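Side-chain contacts in possible metal-dependent hydrolase (Veillonella parvula, PDB 3RPC), which probably hydrolyses a substrate not yet identified, using two zinc ions held in a metallo-beta-lactamase-type fold: residues Gly206-Asp209 and Ile210-Val214; Thr233-Ser236 and Arg237-Arg241; Phe243-Asn247 and Asn248-His252. One frame throughout, in Å; residues are numbered along the deposited sequence.

Contact 1 of 3, residues Gly206-Asp209 and Ile210-Val214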
ATOM      1  N   GLY A 206      10.178  -6.078  14.815  1.00 14.13           N
ATOM      2  CA  GLY A 206      10.944  -6.600  15.932  1.00 14.44           C
ATOM      3  C   GLY A 206      10.029  -7.246  16.959  1.00 15.05           C
ATOM      4  O   GLY A 206       8.920  -7.682  16.638  1.00 14.20           O
ATOM      5  N   THR A 207      10.482  -7.300  18.209  1.00 14.44           N
ATOM      6  CA  THR A 207       9.727  -7.991  19.246  1.00 14.61           C
ATOM      7  C   THR A 207       8.346  -7.376  19.512  1.00 13.26           C
ATOM      8  O   THR A 207       7.390  -8.109  19.769  1.00 14.97           O
ATOM      9  CB  THR A 207      10.514  -8.088  20.562  1.00 16.17           C
ATOM     10  OG1 THR A 207      11.012  -6.791  20.913  1.00 16.09           O
ATOM     11  CG2 THR A 207      11.681  -9.067  20.413  1.00 17.81           C
ATOM     12  N   LYS A 208       8.233  -6.048  19.430  1.00 12.25           N
ATOM     13  CA  LYS A 208       6.926  -5.424  19.648  1.00 14.07           C
ATOM     14  C   LYS A 208       5.880  -6.013  18.707  1.00 15.07           C
ATOM     15  O   LYS A 208       4.737  -6.283  19.097  1.00 16.89           O
ATOM     16  CB  LYS A 208       7.006  -3.915  19.455  1.00 19.23           C
ATOM     17  CG  LYS A 208       5.764  -3.170  19.886  1.00 29.26           C
ATOM     18  CD  LYS A 208       5.991  -1.660  19.841  1.00 39.35           C
ATOM     19  CE  LYS A 208       7.297  -1.261  20.525  1.00 43.56           C
ATOM     20  NZ  LYS A 208       7.257  -1.401  22.008  1.00 44.83           N
ATOM     21  N   ASP A 209       6.281  -6.212  17.453  1.00 13.51           N
ATOM     22  CA  ASP A 209       5.397  -6.774  16.439  1.00 13.59           C
ATOM     23  C   ASP A 209       5.047  -8.230  16.702  1.00 14.49           C
ATOM     24  O   ASP A 209       3.931  -8.666  16.426  1.00 15.50           O
ATOM     25  CB  ASP A 209       6.036  -6.601  15.063  1.00 14.42           C
ATOM     26  CG  ASP A 209       6.466  -5.170  14.831  1.00 13.56           C
ATOM     27  OD1 ASP A 209       5.598  -4.361  14.446  1.00 16.18           O
ATOM     28  OD2 ASP A 209       7.637  -4.828  15.105  1.00 14.36           O
ATOM     29  N   ILE A 210       5.999  -8.991  17.231  1.00 14.79           N
ATOM     30  CA  ILE A 210       5.709 -10.370  17.569  1.00 14.56           C
ATOM     31  C   ILE A 210       4.623 -10.430  18.635  1.00 13.94           C
ATOM     32  O   ILE A 210       3.681 -11.206  18.532  1.00 17.05           O
ATOM     33  CB  ILE A 210       6.966 -11.098  18.061  1.00 15.38           C
ATOM     34  CG1 ILE A 210       8.022 -11.132  16.960  1.00 15.33           C
ATOM     35  CG2 ILE A 210       6.620 -12.512  18.547  1.00 18.04           C
ATOM     36  CD1 ILE A 210       9.306 -11.842  17.382  1.00 14.37           C
ATOM     37  N   GLY A 211       4.750  -9.601  19.667  1.00 13.78           N
ATOM     38  CA  GLY A 211       3.746  -9.602  20.713  1.00 17.16           C
ATOM     39  C   GLY A 211       2.390  -9.218  20.142  1.00 15.88           C
ATOM     40  O   GLY A 211       1.363  -9.813  20.488  1.00 17.08           O
ATOM     41  N   ARG A 212       2.388  -8.229  19.250  1.00 14.42           N
ATOM     42  CA  ARG A 212       1.132  -7.734  18.693  1.00 15.41           C
ATOM     43  C   ARG A 212       0.510  -8.792  17.797  1.00 15.91           C
ATOM     44  O   ARG A 212      -0.715  -8.945  17.761  1.00 17.81           O
ATOM     45  CB  ARG A 212       1.357  -6.432  17.914  1.00 17.39           C
ATOM     46  CG  ARG A 212       0.071  -5.711  17.521  1.00 15.74           C
ATOM     47  CD  ARG A 212       0.354  -4.429  16.746  1.00 17.25           C
ATOM     48  NE  ARG A 212       1.248  -3.534  17.486  1.00 19.56           N
ATOM     49  CZ  ARG A 212       2.485  -3.237  17.093  1.00 29.11           C
ATOM     50  NH1 ARG A 212       2.965  -3.731  15.953  1.00 27.76           N
ATOM     51  NH2 ARG A 212       3.241  -2.431  17.826  1.00 34.86           N
HETATM   52  N   MSE A 213       1.348  -9.531  17.078  1.00 15.33           N
HETATM   53  CA  MSE A 213       0.829 -10.561  16.184  1.00 15.43           C
HETATM   54  C   MSE A 213       0.128 -11.673  16.958  1.00 17.03           C
HETATM   55  O   MSE A 213      -0.873 -12.237  16.498  1.00 16.78           O
HETATM   56  CB  MSE A 213       1.946 -11.165  15.318  1.00 15.76           C
HETATM   57  CG  MSE A 213       1.454 -12.054  14.177  1.00 16.14           C
HETATM   58 SE   MSE A 213       0.469 -10.995  12.860  0.69 20.70          SE
HETATM   59  CE  MSE A 213       1.925 -10.083  12.019  1.00 21.78           C
ATOM     60  N   VAL A 214       0.662 -12.007  18.127  1.00 16.56           N
ATOM     61  CA  VAL A 214       0.082 -13.057  18.944  1.00 17.82           C
ATOM     62  C   VAL A 214      -1.290 -12.635  19.472  1.00 18.57           C
ATOM     63  O   VAL A 214      -2.207 -13.455  19.563  1.00 20.56           O
ATOM     64  CB  VAL A 214       1.021 -13.443  20.101  1.00 18.38           C
ATOM     65  CG1 VAL A 214       0.298 -14.319  21.111  1.00 23.03           C
ATOM     66  CG2 VAL A 214       2.267 -14.154  19.550  1.00 19.46           C
TER
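Gly206 O accepts from Ile210 N at 3.3 Å and opens a run of i to i+4 bonds, Gly211 N to Thr207 O, Arg212 N to Lys208 O and Met213 N to Asp209 O, that makes 207-214 the first turns of the helix, with Gly206 as its N-cap. The cap glycine has an extended backbone, which a residue without CB adopts easily. Gly206 N gives a nearly straight bond of 2.8 Å to Asp209 OD2, so a carboxylate three residues on ties down the amide just ahead of the helix. The other oxygen, Asp209 OD1, forms a salt bridge with Arg212 NH1 at 3.1 Å; it lies in the guanidinium plane, at the edge, while the arginine nitrogen stands above the carboxylate plane, the two groups being turned 78° apart. Arg212 reaches back because its CG lies opposite the backbone N (chi1 -169°) and its chain folds at chi3, which also lays NH2 against Lys208 CG at 3.3 Å. Aliphatic lysine methylenes suit that place, and Lys208 NZ stays 5.9 Å from Arg212 NH2. Trp171 adds a cation-pi partner for the guanidinium. An acidic residue in the first turn should also interact favourably with the helix dipole. The arrangement is that of a helix N-terminus, here in the beta-alpha-beta unit of strand 186-190, helix 207-216 and strand 221-225.

Contact 2 of 3, residues Thr233-Ser236 and Arg237-Arg241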
ATOM      1  N   THR A 233      20.622  -5.755  11.664  1.00 16.83           N
ATOM      2  CA  THR A 233      19.492  -6.285  12.415  1.00 13.97           C
ATOM      3  C   THR A 233      19.837  -6.313  13.909  1.00 13.68           C
ATOM      4  O   THR A 233      20.583  -7.191  14.380  1.00 16.30           O
ATOM      5  CB  THR A 233      19.062  -7.666  11.893  1.00 15.09           C
ATOM      6  OG1 THR A 233      20.222  -8.446  11.543  1.00 16.48           O
ATOM      7  CG2 THR A 233      18.242  -7.492  10.646  1.00 15.31           C
ATOM      8  N   ALA A 234      19.300  -5.334  14.629  1.00 13.15           N
ATOM      9  CA  ALA A 234      19.645  -5.083  16.023  1.00 14.05           C
ATOM     10  C   ALA A 234      18.937  -6.011  16.998  1.00 14.14           C
ATOM     11  O   ALA A 234      19.222  -5.992  18.193  1.00 18.04           O
ATOM     12  CB  ALA A 234      19.337  -3.638  16.360  1.00 14.60           C
ATOM     13  N   THR A 235      18.022  -6.824  16.489  1.00 13.45           N
ATOM     14  CA  THR A 235      17.324  -7.808  17.307  1.00 13.04           C
ATOM     15  C   THR A 235      17.714  -9.201  16.822  1.00 13.69           C
ATOM     16  O   THR A 235      17.508  -9.542  15.650  1.00 15.06           O
ATOM     17  CB  THR A 235      15.812  -7.628  17.221  1.00 15.37           C
ATOM     18  OG1 THR A 235      15.457  -6.370  17.823  1.00 15.24           O
ATOM     19  CG2 THR A 235      15.082  -8.766  17.936  1.00 16.08           C
ATOM     20  N   SER A 236      18.277  -9.999  17.727  1.00 14.29           N
ATOM     21  CA  SER A 236      18.827 -11.314  17.408  1.00 14.50           C
ATOM     22  C   SER A 236      17.856 -12.432  17.782  1.00 14.90           C
ATOM     23  O   SER A 236      16.844 -12.191  18.434  1.00 15.32           O
ATOM     24  CB  SER A 236      20.114 -11.514  18.206  1.00 14.27           C
ATOM     25  OG  SER A 236      19.822 -11.535  19.597  1.00 17.62           O
ATOM     26  N   ARG A 237      18.153 -13.666  17.387  1.00 14.72           N
ATOM     27  CA  ARG A 237      17.347 -14.788  17.859  1.00 14.21           C
ATOM     28  C   ARG A 237      17.334 -14.840  19.391  1.00 16.41           C
ATOM     29  O   ARG A 237      16.290 -15.098  20.002  1.00 14.94           O
ATOM     30  CB  ARG A 237      17.887 -16.110  17.325  1.00 16.42           C
ATOM     31  CG  ARG A 237      17.603 -16.395  15.864  1.00 16.55           C
ATOM     32  CD  ARG A 237      18.057 -17.820  15.603  1.00 17.57           C
ATOM     33  NE  ARG A 237      17.714 -18.306  14.276  1.00 19.64           N
ATOM     34  CZ  ARG A 237      18.482 -18.177  13.203  1.00 14.47           C
ATOM     35  NH1 ARG A 237      18.049 -18.670  12.054  1.00 16.47           N
ATOM     36  NH2 ARG A 237      19.656 -17.556  13.278  1.00 17.06           N
ATOM     37  N   LYS A 238      18.494 -14.617  20.005  1.00 15.08           N
ATOM     38  CA  LYS A 238      18.596 -14.636  21.465  1.00 17.09           C
ATOM     39  C   LYS A 238      17.624 -13.614  22.054  1.00 15.30           C
ATOM     40  O   LYS A 238      16.915 -13.901  23.027  1.00 16.42           O
ATOM     41  CB  LYS A 238      20.027 -14.319  21.911  1.00 21.66           C
ATOM     42  CG  LYS A 238      21.018 -15.455  21.740  1.00 35.17           C
ATOM     43  CD  LYS A 238      22.426 -14.977  22.073  1.00 41.16           C
ATOM     44  CE  LYS A 238      23.468 -16.057  21.830  1.00 51.24           C
ATOM     45  NZ  LYS A 238      24.853 -15.518  21.968  1.00 56.13           N
ATOM     46  N   ASP A 239      17.578 -12.427  21.448  1.00 14.53           N
ATOM     47  CA  ASP A 239      16.683 -11.361  21.908  1.00 13.94           C
ATOM     48  C   ASP A 239      15.222 -11.796  21.806  1.00 14.30           C
ATOM     49  O   ASP A 239      14.429 -11.600  22.729  1.00 15.32           O
ATOM     50  CB  ASP A 239      16.883 -10.083  21.092  1.00 15.81           C
ATOM     51  CG  ASP A 239      18.283  -9.506  21.217  1.00 19.48           C
ATOM     52  OD1 ASP A 239      19.015  -9.889  22.154  1.00 19.53           O
ATOM     53  OD2 ASP A 239      18.643  -8.649  20.378  1.00 18.22           O
ATOM     54  N   VAL A 240      14.858 -12.398  20.680  1.00 13.41           N
ATOM     55  CA  VAL A 240      13.474 -12.802  20.496  1.00 13.26           C
ATOM     56  C   VAL A 240      13.121 -13.926  21.463  1.00 15.46           C
ATOM     57  O   VAL A 240      12.027 -13.940  22.034  1.00 14.33           O
ATOM     58  CB  VAL A 240      13.195 -13.219  19.040  1.00 13.42           C
ATOM     59  CG1 VAL A 240      11.838 -13.913  18.936  1.00 15.07           C
ATOM     60  CG2 VAL A 240      13.245 -12.001  18.133  1.00 15.85           C
ATOM     61  N   ARG A 241      14.047 -14.857  21.662  1.00 15.36           N
ATOM     62  CA  ARG A 241      13.794 -15.964  22.584  1.00 14.47           C
ATOM     63  C   ARG A 241      13.536 -15.487  24.017  1.00 12.97           C
ATOM     64  O   ARG A 241      12.627 -15.995  24.691  1.00 14.82           O
ATOM     65  CB  ARG A 241      14.920 -17.001  22.509  1.00 12.34           C
ATOM     66  CG  ARG A 241      14.841 -17.769  21.203  1.00 14.35           C
ATOM     67  CD  ARG A 241      16.066 -18.592  20.937  1.00 17.56           C
ATOM     68  NE  ARG A 241      15.866 -19.376  19.723  1.00 17.88           N
ATOM     69  CZ  ARG A 241      16.850 -19.797  18.939  1.00 19.12           C
ATOM     70  NH1 ARG A 241      18.110 -19.505  19.238  1.00 19.09           N
ATOM     71  NH2 ARG A 241      16.568 -20.505  17.852  1.00 20.76           N
TER
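Thr235 touches the helix with its methyl group: CG2 lies 3.7 Å from Val240 CG2, the two side chains crossing at about a right angle, and 3.9 Å from Asp239 CB. A threonine fits here because, with chi1 at -66°, CG2 is swung opposite its backbone N and faces the first helical turn. Ser236 follows as the N-cap and exchanges two bonds with Asp239. Ser236 OG accepts from Asp239 N at 3.0 Å, and Ser236 N-H points almost straight at Asp239 OD2, with N also 3.0 Å away, meeting that oxygen from above the carboxylate plane. The short serine side chain can turn back to the third amide of the helix because OG sits between the backbone N and the carbonyl carbon (chi1 64°). Ser236 O then accepts from Val240 N, starting the regular helical bonding. Just past the cap, Arg237 forms salt bridges with Asp258 and Asp228, while Val240 packs on Thr207 and Ile210 of helix 207-216. These reciprocal bonds make a capping box: a helix amide and the amide before the helix each gain an acceptor, and the Asp239 carboxylate is probably stabilised by the partial positive charge of the helix N-terminus.

Contact 3 of 3, residues Phe243-Asn247 and Asn248-His252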
ATOM      1  N   PHE A 243      12.319 -12.566  24.847  1.00 15.00           N
ATOM      2  CA  PHE A 243      11.058 -11.847  24.821  1.00 13.81           C
ATOM      3  C   PHE A 243       9.880 -12.810  24.842  1.00 14.46           C
ATOM      4  O   PHE A 243       8.932 -12.626  25.613  1.00 15.10           O
ATOM      5  CB  PHE A 243      11.015 -10.963  23.572  1.00 16.11           C
ATOM      6  CG  PHE A 243       9.717 -10.234  23.373  1.00 15.13           C
ATOM      7  CD1 PHE A 243       9.492  -9.022  23.994  1.00 15.53           C
ATOM      8  CD2 PHE A 243       8.741 -10.760  22.541  1.00 15.68           C
ATOM      9  CE1 PHE A 243       8.295  -8.343  23.798  1.00 14.38           C
ATOM     10  CE2 PHE A 243       7.531 -10.088  22.348  1.00 16.44           C
ATOM     11  CZ  PHE A 243       7.319  -8.879  22.971  1.00 15.96           C
ATOM     12  N   ILE A 244       9.901 -13.821  23.980  1.00 15.20           N
ATOM     13  CA  ILE A 244       8.763 -14.734  23.932  1.00 14.36           C
ATOM     14  C   ILE A 244       8.658 -15.595  25.192  1.00 14.38           C
ATOM     15  O   ILE A 244       7.559 -15.935  25.636  1.00 16.91           O
ATOM     16  CB  ILE A 244       8.725 -15.583  22.628  1.00 14.95           C
ATOM     17  CG1 ILE A 244       9.939 -16.513  22.524  1.00 13.94           C
ATOM     18  CG2 ILE A 244       8.618 -14.646  21.409  1.00 15.64           C
ATOM     19  CD1 ILE A 244       9.935 -17.385  21.257  1.00 16.45           C
ATOM     20  N   LYS A 245       9.800 -15.942  25.781  1.00 15.41           N
ATOM     21  CA  LYS A 245       9.772 -16.639  27.057  1.00 15.96           C
ATOM     22  C   LYS A 245       9.152 -15.761  28.151  1.00 15.68           C
ATOM     23  O   LYS A 245       8.225 -16.182  28.851  1.00 16.87           O
ATOM     24  CB  LYS A 245      11.186 -17.075  27.462  1.00 16.25           C
ATOM     25  CG  LYS A 245      11.233 -17.921  28.722  1.00 21.51           C
ATOM     26  CD  LYS A 245      12.652 -18.424  28.980  1.00 23.44           C
ATOM     27  CE  LYS A 245      12.749 -19.152  30.309  1.00 29.92           C
ATOM     28  NZ  LYS A 245      11.841 -20.327  30.359  1.00 37.52           N
ATOM     29  N   GLY A 246       9.633 -14.528  28.278  1.00 15.29           N
ATOM     30  CA  GLY A 246       9.157 -13.642  29.331  1.00 16.12           C
ATOM     31  C   GLY A 246       7.685 -13.282  29.200  1.00 17.87           C
ATOM     32  O   GLY A 246       7.031 -12.960  30.194  1.00 16.20           O
ATOM     33  N   ASN A 247       7.163 -13.323  27.976  1.00 15.72           N
ATOM     34  CA  ASN A 247       5.755 -13.034  27.730  1.00 16.16           C
ATOM     35  C   ASN A 247       4.869 -14.267  27.613  1.00 15.10           C
ATOM     36  O   ASN A 247       3.671 -14.158  27.323  1.00 16.76           O
ATOM     37  CB  ASN A 247       5.587 -12.147  26.501  1.00 15.45           C
ATOM     38  CG  ASN A 247       5.964 -10.721  26.779  1.00 14.99           C
ATOM     39  OD1 ASN A 247       5.298 -10.050  27.569  1.00 17.14           O
ATOM     40  ND2 ASN A 247       7.032 -10.247  26.153  1.00 16.07           N
ATOM     41  N   ASN A 248       5.450 -15.437  27.860  1.00 14.48           N
ATOM     42  CA  ASN A 248       4.685 -16.682  27.879  1.00 15.87           C
ATOM     43  C   ASN A 248       4.027 -16.994  26.546  1.00 14.95           C
ATOM     44  O   ASN A 248       2.937 -17.572  26.499  1.00 16.49           O
ATOM     45  CB  ASN A 248       3.629 -16.626  28.980  1.00 15.32           C
ATOM     46  CG  ASN A 248       4.210 -16.165  30.295  1.00 16.71           C
ATOM     47  OD1 ASN A 248       5.049 -16.856  30.876  1.00 18.41           O
ATOM     48  ND2 ASN A 248       3.783 -14.997  30.767  1.00 17.00           N
ATOM     49  N   ILE A 249       4.703 -16.641  25.457  1.00 15.09           N
ATOM     50  CA  ILE A 249       4.148 -16.888  24.124  1.00 14.65           C
ATOM     51  C   ILE A 249       4.987 -17.831  23.264  1.00 15.75           C
ATOM     52  O   ILE A 249       4.870 -17.844  22.031  1.00 15.80           O
ATOM     53  CB  ILE A 249       3.868 -15.557  23.382  1.00 15.33           C
ATOM     54  CG1 ILE A 249       5.126 -14.680  23.325  1.00 17.01           C
ATOM     55  CG2 ILE A 249       2.728 -14.806  24.072  1.00 15.86           C
ATOM     56  CD1 ILE A 249       4.935 -13.355  22.554  1.00 16.69           C
ATOM     57  N   GLU A 250       5.811 -18.647  23.913  1.00 16.83           N
ATOM     58  CA  GLU A 250       6.653 -19.593  23.184  1.00 19.18           C
ATOM     59  C   GLU A 250       5.859 -20.598  22.353  1.00 18.75           C
ATOM     60  O   GLU A 250       6.339 -21.063  21.321  1.00 19.59           O
ATOM     61  CB  GLU A 250       7.560 -20.343  24.152  1.00 21.83           C
ATOM     62  CG  GLU A 250       8.675 -19.491  24.695  1.00 22.48           C
ATOM     63  CD  GLU A 250       9.373 -20.137  25.871  1.00 31.66           C
ATOM     64  OE1 GLU A 250      10.621 -20.090  25.920  1.00 24.64           O
ATOM     65  OE2 GLU A 250       8.668 -20.678  26.750  1.00 39.06           O
ATOM     66  N   SER A 251       4.660 -20.956  22.807  1.00 17.59           N
ATOM     67  CA  SER A 251       3.848 -21.912  22.057  1.00 16.73           C
ATOM     68  C   SER A 251       3.320 -21.314  20.753  1.00 17.98           C
ATOM     69  O   SER A 251       2.892 -22.046  19.853  1.00 20.77           O
ATOM     70  CB  SER A 251       2.676 -22.418  22.896  1.00 23.21           C
ATOM     71  OG  SER A 251       3.132 -23.204  23.983  1.00 31.07           O
ATOM     72  N   HIS A 252       3.343 -19.986  20.660  1.00 17.01           N
ATOM     73  CA  HIS A 252       2.818 -19.268  19.498  1.00 18.35           C
ATOM     74  C   HIS A 252       3.889 -18.906  18.478  1.00 18.44           C
ATOM     75  O   HIS A 252       3.580 -18.699  17.309  1.00 16.27           O
ATOM     76  CB  HIS A 252       2.146 -17.960  19.934  1.00 15.06           C
ATOM     77  CG  HIS A 252       0.972 -18.150  20.834  1.00 16.46           C
ATOM     78  ND1 HIS A 252      -0.331 -18.034  20.397  1.00 18.44           N
ATOM     79  CD2 HIS A 252       0.903 -18.417  22.160  1.00 19.86           C
ATOM     80  CE1 HIS A 252      -1.151 -18.234  21.415  1.00 20.84           C
ATOM     81  NE2 HIS A 252      -0.427 -18.469  22.496  1.00 23.04           N
TER
HETATM   82  O   HOH W   1       5.879 -14.015  32.630  1.00 19.23           O
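Ile249 N donates to Ile244 O at 2.9 Å and Asn248 N to Lys245 O at 3.0 Å, the pair of bonds that defines a Schellman motif at the C-terminal end of helix 237-246. Asn248 is its C-prime residue, with positive phi (61°), a backbone shape that asparagine tolerates better than most residues with a side chain. The first bond lies in the plane of its carbonyl; the second comes from well above the carbonyl plane of Lys245, as the chain curls over the last turn.

Ile249, just beyond, turns back on the helix. Ile249 CB stands beside the backbone bend, 4.2 Å from Asn247 O. The branch CG2 comes closer to that same oxygen, while Ile249 CG1, placed between the backbone N and the carbonyl carbon (chi1 55°), runs over the last turn to lie 3.8 Å from Ile244 CB. At the tip, CD1 reaches Ile244 CG2 and comes obliquely to Phe243 CE2. A branched apolar residue suits this place, since one arm can fill the bend while the other meets the helix; CG2 also packs against Val214 of helix 207-216.

On the solvent side, Glu250 lies alongside Lys245, Glu250 OE1 resting against the lysine methylenes 3.4 Å from Lys245 CB. Between the charged ends, Lys245 NZ and Glu250 OE1 4.6 Å apart, there is at most a mild electrostatic attraction. Asn247 ND2 lies over one face of the Phe243 ring, offset toward its rim, and donates to Phe243 O, which also accepts from Asn247 N on the opposite face of the carbonyl plane. Gly246 O and Asn248 are joined by one water, which donates to the carbonyl and accepts from Asn248 ND2 at 3.0 Å.

Along the chain the contacts come in series: contact 1 starts helix 207-216, contact 2 starts helix 237-246 and contact 3 ends it. In sequence, strand 221-225 comes between the two helices, and strand 253-254, its parallel neighbour in the same mixed sheet, follows contact 3. Centres of contacts 1 and 3 are about 10 Å apart, and that of contact 2 about 13 Å from each. The helices pack together, Thr207 O lying 3.3 Å from Phe243 CE2, while Val214 meets His252. Gly206 is about 12 Å and the side chain of Thr235, just ahead of the second helix, about 13 Å from a bound zinc ion; contact 3 is at the surface, consistent with an outer helical layer starting near the metal site.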